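Local coordinates for novel protein similar to vertebrate potassium voltage-gated channel, subfamily H (Eag-related) family (Danio rerio, PDB 3UKN), which probably forms the pore of a voltage-gated delayed-rectifier potassium channel, represented here by its cytoplasmic C-linker and cyclic nucleotide-binding homology domain, at residues Glu76-Leu80 with Pro81-Ser85; Gln190-Val193 with Ser194-His198; Arg88-Leu91 with Arg92-Leu96. All blocks are in the same frame, centred on the assembly; numbering follows the deposited sequence.

Contact 1: residues Glu76-Leu80 with Pro81-Ser85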
loop_
_atom_site.group_PDB
_atom_site.type_symbol
_atom_site.label_atom_id
_atom_site.label_comp_id
_atom_site.label_asym_id
_atom_site.label_seq_id
_atom_site.Cartn_x
_atom_site.Cartn_y
_atom_site.Cartn_z
ATOM N N GLU B 76 1.597 20.139 -10.216
ATOM C CA GLU B 76 1.717 20.289 -11.664
ATOM C C GLU B 76 0.775 19.362 -12.432
ATOM O O GLU B 76 0.166 19.767 -13.424
ATOM C CB GLU B 76 3.159 20.062 -12.120
ATOM C CG GLU B 76 4.132 21.167 -11.726
ATOM C CD GLU B 76 4.665 21.034 -10.298
ATOM O OE1 GLU B 76 4.080 20.273 -9.493
ATOM O OE2 GLU B 76 5.679 21.700 -9.984
ATOM N N LEU B 77 0.648 18.126 -11.965
ATOM C CA LEU B 77 -0.250 17.179 -12.597
ATOM C C LEU B 77 -1.619 17.819 -12.778
ATOM O O LEU B 77 -2.160 17.820 -13.875
ATOM C CB LEU B 77 -0.340 15.883 -11.784
ATOM C CG LEU B 77 -1.076 14.664 -12.354
ATOM C CD1 LEU B 77 -0.398 13.361 -11.930
ATOM C CD2 LEU B 77 -2.518 14.671 -11.892
ATOM N N LEU B 78 -2.156 18.403 -11.717
ATOM C CA LEU B 78 -3.519 18.914 -11.743
ATOM C C LEU B 78 -3.672 20.227 -12.495
ATOM O O LEU B 78 -4.770 20.774 -12.549
ATOM C CB LEU B 78 -4.054 19.110 -10.321
ATOM C CG LEU B 78 -4.324 17.840 -9.530
ATOM C CD1 LEU B 78 -4.855 18.205 -8.158
ATOM C CD2 LEU B 78 -5.280 16.920 -10.303
ATOM N N GLN B 79 -2.587 20.756 -13.048
ATOM C CA GLN B 79 -2.711 21.986 -13.828
ATOM C C GLN B 79 -3.200 21.723 -15.251
ATOM O O GLN B 79 -3.590 22.651 -15.948
ATOM C CB GLN B 79 -1.404 22.780 -13.826
ATOM C CG GLN B 79 -1.085 23.396 -12.473
ATOM C CD GLN B 79 0.382 23.735 -12.321
ATOM O OE1 GLN B 79 1.063 24.058 -13.295
ATOM N NE2 GLN B 79 0.880 23.649 -11.094
ATOM N N LEU B 80 -3.213 20.461 -15.668
ATOM C CA LEU B 80 -3.624 20.128 -17.032
ATOM C C LEU B 80 -5.061 20.585 -17.387
ATOM O O LEU B 80 -5.922 20.677 -16.508
ATOM C CB LEU B 80 -3.487 18.624 -17.262
ATOM C CG LEU B 80 -2.078 18.048 -17.160
ATOM C CD1 LEU B 80 -2.120 16.521 -16.962
ATOM C CD2 LEU B 80 -1.221 18.477 -18.385
ATOM N N PRO B 81 -5.310 20.877 -18.677
ATOM C CA PRO B 81 -6.652 21.206 -19.177
ATOM C C PRO B 81 -7.706 20.200 -18.734
ATOM O O PRO B 81 -8.880 20.548 -18.587
ATOM C CB PRO B 81 -6.473 21.141 -20.700
ATOM C CG PRO B 81 -5.072 21.600 -20.915
ATOM C CD PRO B 81 -4.273 21.132 -19.695
ATOM N N LEU B 82 -7.281 18.956 -18.542
ATOM C CA LEU B 82 -8.165 17.869 -18.127
ATOM C C LEU B 82 -8.987 18.212 -16.867
ATOM O O LEU B 82 -10.112 17.721 -16.680
ATOM C CB LEU B 82 -7.298 16.634 -17.867
ATOM C CG LEU B 82 -7.916 15.473 -17.115
ATOM C CD1 LEU B 82 -9.178 15.048 -17.865
ATOM C CD2 LEU B 82 -6.924 14.350 -17.027
ATOM N N PHE B 83 -8.423 19.061 -16.010
ATOM C CA PHE B 83 -9.001 19.354 -14.683
ATOM C C PHE B 83 -9.741 20.695 -14.632
ATOM O O PHE B 83 -10.313 21.060 -13.604
ATOM C CB PHE B 83 -7.925 19.252 -13.568
ATOM C CG PHE B 83 -7.341 17.868 -13.446
ATOM C CD1 PHE B 83 -8.070 16.852 -12.865
ATOM C CD2 PHE B 83 -6.100 17.574 -13.976
ATOM C CE1 PHE B 83 -7.579 15.580 -12.802
ATOM C CE2 PHE B 83 -5.590 16.300 -13.910
ATOM C CZ PHE B 83 -6.336 15.294 -13.324
ATOM N N GLU B 84 -9.754 21.402 -15.757
ATOM C CA GLU B 84 -10.379 22.727 -15.825
ATOM C C GLU B 84 -11.794 22.741 -15.245
ATOM O O GLU B 84 -12.169 23.680 -14.542
ATOM C CB GLU B 84 -10.401 23.239 -17.270
ATOM C CG GLU B 84 -11.040 24.604 -17.460
ATOM C CD GLU B 84 -10.158 25.743 -16.980
ATOM O OE1 GLU B 84 -9.151 25.463 -16.287
ATOM O OE2 GLU B 84 -10.474 26.920 -17.303
ATOM N N SER B 85 -12.571 21.698 -15.530
ATOM C CA SER B 85 -13.980 21.675 -15.150
ATOM C C SER B 85 -14.262 20.973 -13.807
ATOM O O SER B 85 -15.415 20.784 -13.415
ATOM C CB SER B 85 -14.830 21.071 -16.272
ATOM O OG SER B 85 -14.827 19.657 -16.195
#
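Pro81 opens a short 3-10 segment, 81-83, its CD 3.6 Å from Leu80 CB. Its carbonyl O takes the backbone N-H of Glu84, which winds the turn up behind it. Leu82 comes next: its CB stands 4.3 Å from Leu80 CB, while its backbone N faces Leu80 O at too poor an angle to bond and is instead weakly bonded to Asp199 of helix 186-199. Phe83 brings the main side-chain contact. Its N-H points almost straight at the acceptor, Phe83 N lying 3.0 Å from Leu80 O (169° at the hydrogen), although the donor sits above the carbonyl plane and not on a lone pair. With CG anti to its own carbonyl carbon (chi1 -62°), the ring swings back across residues 77-80. Leu78 CD2 then rides over the middle of one face, 3.5 Å from the Phe83 ring centroid and 6° off the normal, a CH-pi contact between side chains that meet at about a right angle. Leu77 adds its CD2 at 4.0 Å from Phe83 CE2. The opposite face is covered by Leu82 CG, 4.0 Å above the plane of the Phe83 ring, so the aromatic is gripped between two leucines. Helix 88-96 touches the same ring through Leu91 and Leu94. A 3-10 loop ahead of this short helix is consistent with the N3A motif (N-terminal helix, 3-10 loop, A helix) of cyclic nucleotide-binding domains. The Phe83-Leu80 and Glu84-Pro81 backbone bonds fix the turn, and apolar contact on both ring faces restrains how the phenyl can rotate.

Contact 2: residues Gln190-Val193 with Ser194-His198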
loop_
_atom_site.group_PDB
_atom_site.type_symbol
_atom_site.label_atom_id
_atom_site.label_comp_id
_atom_site.label_asym_id
_atom_site.label_seq_id
_atom_site.Cartn_x
_atom_site.Cartn_y
_atom_site.Cartn_z
ATOM N N GLN B 190 -17.757 12.109 -15.738
ATOM C CA GLN B 190 -18.222 12.106 -17.118
ATOM C C GLN B 190 -17.362 13.030 -17.999
ATOM O O GLN B 190 -16.996 12.677 -19.126
ATOM C CB GLN B 190 -19.698 12.522 -17.165
ATOM C CG GLN B 190 -20.435 12.123 -18.426
ATOM C CD GLN B 190 -20.820 10.650 -18.450
ATOM O OE1 GLN B 190 -20.118 9.800 -17.899
ATOM N NE2 GLN B 190 -21.947 10.345 -19.090
ATOM N N LYS B 191 -17.032 14.215 -17.498
ATOM C CA LYS B 191 -16.180 15.109 -18.278
ATOM C C LYS B 191 -14.754 14.568 -18.353
ATOM O O LYS B 191 -14.089 14.705 -19.374
ATOM C CB LYS B 191 -16.209 16.544 -17.725
ATOM C CG LYS B 191 -17.644 17.058 -17.579
ATOM C CD LYS B 191 -17.749 18.558 -17.402
ATOM C CE LYS B 191 -19.163 18.923 -16.911
ATOM N NZ LYS B 191 -19.363 20.375 -16.584
ATOM N N PHE B 192 -14.295 13.967 -17.262
ATOM C CA PHE B 192 -12.947 13.425 -17.190
ATOM C C PHE B 192 -12.737 12.391 -18.314
ATOM O O PHE B 192 -11.750 12.424 -19.031
ATOM C CB PHE B 192 -12.720 12.809 -15.793
ATOM C CG PHE B 192 -11.427 12.064 -15.653
ATOM C CD1 PHE B 192 -10.311 12.680 -15.113
ATOM C CD2 PHE B 192 -11.328 10.748 -16.075
ATOM C CE1 PHE B 192 -9.092 11.991 -15.001
ATOM C CE2 PHE B 192 -10.135 10.037 -15.958
ATOM C CZ PHE B 192 -9.007 10.655 -15.424
ATOM N N VAL B 193 -13.695 11.483 -18.461
ATOM C CA VAL B 193 -13.676 10.494 -19.531
ATOM C C VAL B 193 -13.586 11.170 -20.912
ATOM O O VAL B 193 -12.802 10.765 -21.772
ATOM C CB VAL B 193 -14.948 9.620 -19.478
ATOM C CG1 VAL B 193 -14.988 8.677 -20.673
ATOM C CG2 VAL B 193 -15.015 8.832 -18.166
ATOM N N SER B 194 -14.391 12.210 -21.113
ATOM C CA SER B 194 -14.376 12.940 -22.369
ATOM C C SER B 194 -13.164 13.828 -22.574
ATOM O O SER B 194 -12.951 14.296 -23.690
ATOM C CB SER B 194 -15.645 13.775 -22.524
ATOM O OG SER B 194 -16.774 12.928 -22.660
ATOM N N GLU B 195 -12.381 14.084 -21.524
ATOM C CA GLU B 195 -11.286 15.054 -21.654
ATOM C C GLU B 195 -9.870 14.485 -21.530
ATOM O O GLU B 195 -8.909 15.061 -22.052
ATOM C CB GLU B 195 -11.445 16.198 -20.656
ATOM C CG GLU B 195 -12.839 16.788 -20.572
ATOM C CD GLU B 195 -13.042 17.975 -21.480
ATOM O OE1 GLU B 195 -12.046 18.461 -22.044
ATOM O OE2 GLU B 195 -14.200 18.422 -21.630
ATOM N N ILE B 196 -9.726 13.370 -20.836
ATOM C CA ILE B 196 -8.396 12.864 -20.563
ATOM C C ILE B 196 -7.611 12.609 -21.841
ATOM O O ILE B 196 -6.376 12.748 -21.875
ATOM C CB ILE B 196 -8.437 11.583 -19.709
ATOM C CG1 ILE B 196 -7.008 11.162 -19.308
ATOM C CG2 ILE B 196 -9.212 10.470 -20.437
ATOM C CD1 ILE B 196 -6.962 9.853 -18.608
ATOM N N GLN B 197 -8.294 12.248 -22.913
ATOM C CA GLN B 197 -7.535 11.883 -24.099
ATOM C C GLN B 197 -6.830 13.073 -24.769
ATOM O O GLN B 197 -5.785 12.891 -25.401
ATOM C CB GLN B 197 -8.385 11.100 -25.085
ATOM C CG GLN B 197 -8.621 9.672 -24.675
ATOM C CD GLN B 197 -9.629 8.972 -25.593
ATOM O OE1 GLN B 197 -10.792 9.370 -25.670
ATOM N NE2 GLN B 197 -9.182 7.934 -26.286
ATOM N N HIS B 198 -7.376 14.283 -24.627
ATOM C CA HIS B 198 -6.682 15.464 -25.152
ATOM C C HIS B 198 -5.313 15.663 -24.478
ATOM O O HIS B 198 -4.407 16.266 -25.054
ATOM C CB HIS B 198 -7.490 16.752 -24.917
ATOM C CG HIS B 198 -8.859 16.751 -25.518
ATOM N ND1 HIS B 198 -9.995 16.972 -24.768
ATOM C CD2 HIS B 198 -9.273 16.593 -26.798
ATOM C CE1 HIS B 198 -11.057 16.931 -25.558
ATOM N NE2 HIS B 198 -10.643 16.709 -26.793
HETATM O O HOH W 1 -18.048 11.029 -21.006
HETATM O O HOH W 2 -11.363 11.609 -24.060
#
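Phe192 O is gripped by two backbone donors from the next turn. Ile196 N lies 2.9 Å from Phe192 O, nearly in line with the C=O, as in an alpha helix, whereas Glu195 N reaches the same Phe192 O at 3.1 Å from well above the carbonyl plane, in the i to i+3 manner of a tightened turn. Two residues back, the bond from Ser194 N to Gln190 O is weak at 3.3 Å. A water bridges Gln190 O, to which it donates, and Ser194 OG, 2.8 Å from that water. A second water acts where helix 186-199 kinks, donating to Val193 O at 2.8 Å and to Gln197 OE1, and weakly accepting from Gln197 N, which has no bond to the turn before. The buried side is apolar. With CG anti to the backbone N (chi1 173°), the Phe192 ring is carried to where it slants across the side chain of Ile196, its CZ 3.9 Å from Ile196 CD1. The ring also meets Leu82 from the loop before helix 88-96, while Ile196 reaches Leu150. The helix runs on toward strand 200-203 at the edge of the homology domain's sheet. Water thus supplements the weakened helix bond at Gln190 O and bridges Val193 O to Gln197 at the kink, while hydrocarbon packing holds the inner side.

Contact 3: residues Arg88-Leu91 with Arg92-Leu96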
loop_
_atom_site.group_PDB
_atom_site.type_symbol
_atom_site.label_atom_id
_atom_site.label_comp_id
_atom_site.label_asym_id
_atom_site.label_seq_id
_atom_site.Cartn_x
_atom_site.Cartn_y
_atom_site.Cartn_z
ATOM N N ARG B 88 -13.968 22.635 -6.903
ATOM C CA ARG B 88 -12.869 22.859 -5.959
ATOM C C ARG B 88 -12.700 21.671 -5.019
ATOM O O ARG B 88 -11.571 21.237 -4.710
ATOM C CB ARG B 88 -13.099 24.143 -5.154
ATOM C CG ARG B 88 -11.945 24.539 -4.243
ATOM C CD ARG B 88 -12.357 25.741 -3.338
ATOM N NE ARG B 88 -13.249 25.297 -2.269
ATOM C CZ ARG B 88 -13.950 26.085 -1.466
ATOM N NH1 ARG B 88 -13.894 27.407 -1.597
ATOM N NH2 ARG B 88 -14.720 25.538 -0.532
ATOM N N GLY B 89 -13.823 21.126 -4.577
ATOM C CA GLY B 89 -13.775 19.939 -3.747
ATOM C C GLY B 89 -13.128 18.748 -4.432
ATOM O O GLY B 89 -12.461 17.944 -3.792
ATOM N N CYS B 90 -13.321 18.618 -5.731
ATOM C CA CYS B 90 -12.715 17.503 -6.460
ATOM C C CYS B 90 -11.213 17.713 -6.621
ATOM O O CYS B 90 -10.420 16.793 -6.441
ATOM C CB CYS B 90 -13.364 17.328 -7.836
ATOM S SG CYS B 90 -12.690 15.945 -8.785
ATOM N N LEU B 91 -10.806 18.931 -6.949
ATOM C CA LEU B 91 -9.380 19.180 -7.064
ATOM C C LEU B 91 -8.629 19.028 -5.721
ATOM O O LEU B 91 -7.518 18.480 -5.665
ATOM C CB LEU B 91 -9.129 20.530 -7.734
ATOM C CG LEU B 91 -9.505 20.384 -9.216
ATOM C CD1 LEU B 91 -9.808 21.712 -9.887
ATOM C CD2 LEU B 91 -8.427 19.608 -9.989
ATOM N N ARG B 92 -9.226 19.498 -4.637
ATOM C CA ARG B 92 -8.559 19.352 -3.343
ATOM C C ARG B 92 -8.284 17.887 -2.998
ATOM O O ARG B 92 -7.141 17.516 -2.745
ATOM C CB ARG B 92 -9.328 20.063 -2.234
ATOM C CG ARG B 92 -9.043 21.554 -2.235
ATOM C CD ARG B 92 -9.951 22.313 -1.300
ATOM N NE ARG B 92 -9.643 23.738 -1.275
ATOM C CZ ARG B 92 -10.356 24.631 -0.595
ATOM N NH1 ARG B 92 -11.414 24.230 0.101
ATOM N NH2 ARG B 92 -10.021 25.918 -0.608
ATOM N N SER B 93 -9.333 17.070 -3.002
ATOM C CA SER B 93 -9.220 15.620 -2.801
ATOM C C SER B 93 -8.120 14.997 -3.659
ATOM O O SER B 93 -7.268 14.284 -3.157
ATOM C CB SER B 93 -10.554 14.936 -3.107
ATOM O OG SER B 93 -11.627 15.580 -2.433
ATOM N N LEU B 94 -8.135 15.279 -4.957
ATOM C CA LEU B 94 -7.113 14.751 -5.845
ATOM C C LEU B 94 -5.719 15.173 -5.438
ATOM O O LEU B 94 -4.763 14.399 -5.529
ATOM C CB LEU B 94 -7.369 15.184 -7.297
ATOM C CG LEU B 94 -8.522 14.488 -8.022
ATOM C CD1 LEU B 94 -8.683 15.009 -9.464
ATOM C CD2 LEU B 94 -8.290 12.992 -8.026
ATOM N N SER B 95 -5.584 16.413 -5.019
ATOM C CA SER B 95 -4.248 16.937 -4.766
ATOM C C SER B 95 -3.652 16.265 -3.545
ATOM O O SER B 95 -2.432 16.173 -3.426
ATOM C CB SER B 95 -4.262 18.465 -4.563
ATOM O OG SER B 95 -4.799 18.774 -3.302
ATOM N N LEU B 96 -4.514 15.805 -2.641
ATOM C CA LEU B 96 -4.047 15.156 -1.418
ATOM C C LEU B 96 -3.583 13.690 -1.591
ATOM O O LEU B 96 -2.980 13.130 -0.678
ATOM C CB LEU B 96 -5.110 15.262 -0.316
ATOM C CG LEU B 96 -5.464 16.670 0.172
ATOM C CD1 LEU B 96 -6.740 16.667 1.012
ATOM C CD2 LEU B 96 -4.301 17.295 0.934
#
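Arg88 to Leu96 form a helix whose i to i+4 bonds cross the contact in sequence: Arg92 N to Arg88 O at 2.9 Å, a weak one from Ser93 N to Gly89 O, then Leu94 N to Cys90 O and Ser95 N to Leu91 O. Gly89 O is a double acceptor, because Ser93 OG also donates to it, 2.9 Å from Gly89 O and nearly in line with the carbonyl. Ser95 OG reaches back three residues instead, donating to Arg92 O at 2.7 Å, in the carbonyl plane and on a lone pair. Both serines thereby fold their hydroxyls back onto the helix. On the outer surface Arg88 and Arg92 run side by side in the same direction. The Arg92 chain is extended, while Arg88 bends about CG-CD (chi3 75°), which brings its guanidinium over that of Arg92 with the planes only 17° apart. Arg88 NE hangs 3.1 Å above the Arg92 guanidinium plane, offset toward the rim, and sits 3.2 Å from Arg92 NH1 with both atoms donors. Arg92 further touches Ala70 and Met71 of helix 63-71. The inner surface is hydrophobic: Cys90 SG faces Leu94 CD1 at 4.2 Å, and Leu94 lies against Leu178 and Val181 of helix 175-184. Helix 88-96 is the one that leads into the beta roll of the homology domain. The stacked guanidiniums bring like charges together, a cost that solvent would probably reduce, whereas the two serine hydroxyls are satisfied by main-chain carbonyls of their own helix.

Overall arrangement
Contact 1 is the middle element, its centre about 11 Å from those of contacts 2 and 3, and it touches both, whereas contacts 2 and 3 stay about 6 Å apart at their nearest atoms. Leu82 packs on Phe192, and Phe83 and Leu78 lie against Leu91, Leu94 and Ser95, so the 76-85 loop is wedged between helices 186-199 and 88-96. All three are partly buried: contact 1 puts Leu77, Leu82 and Phe83 inside, contact 3 buries Cys90, Leu94 and Ser95 but exposes Arg88, and contact 2, the more exposed, buries Phe192 and Ile196. Polar chemistry differs: backbone turn bonds in contact 1, water-bridged carbonyls in contact 2, serine-to-carbonyl bonds with stacked arginines in contact 3.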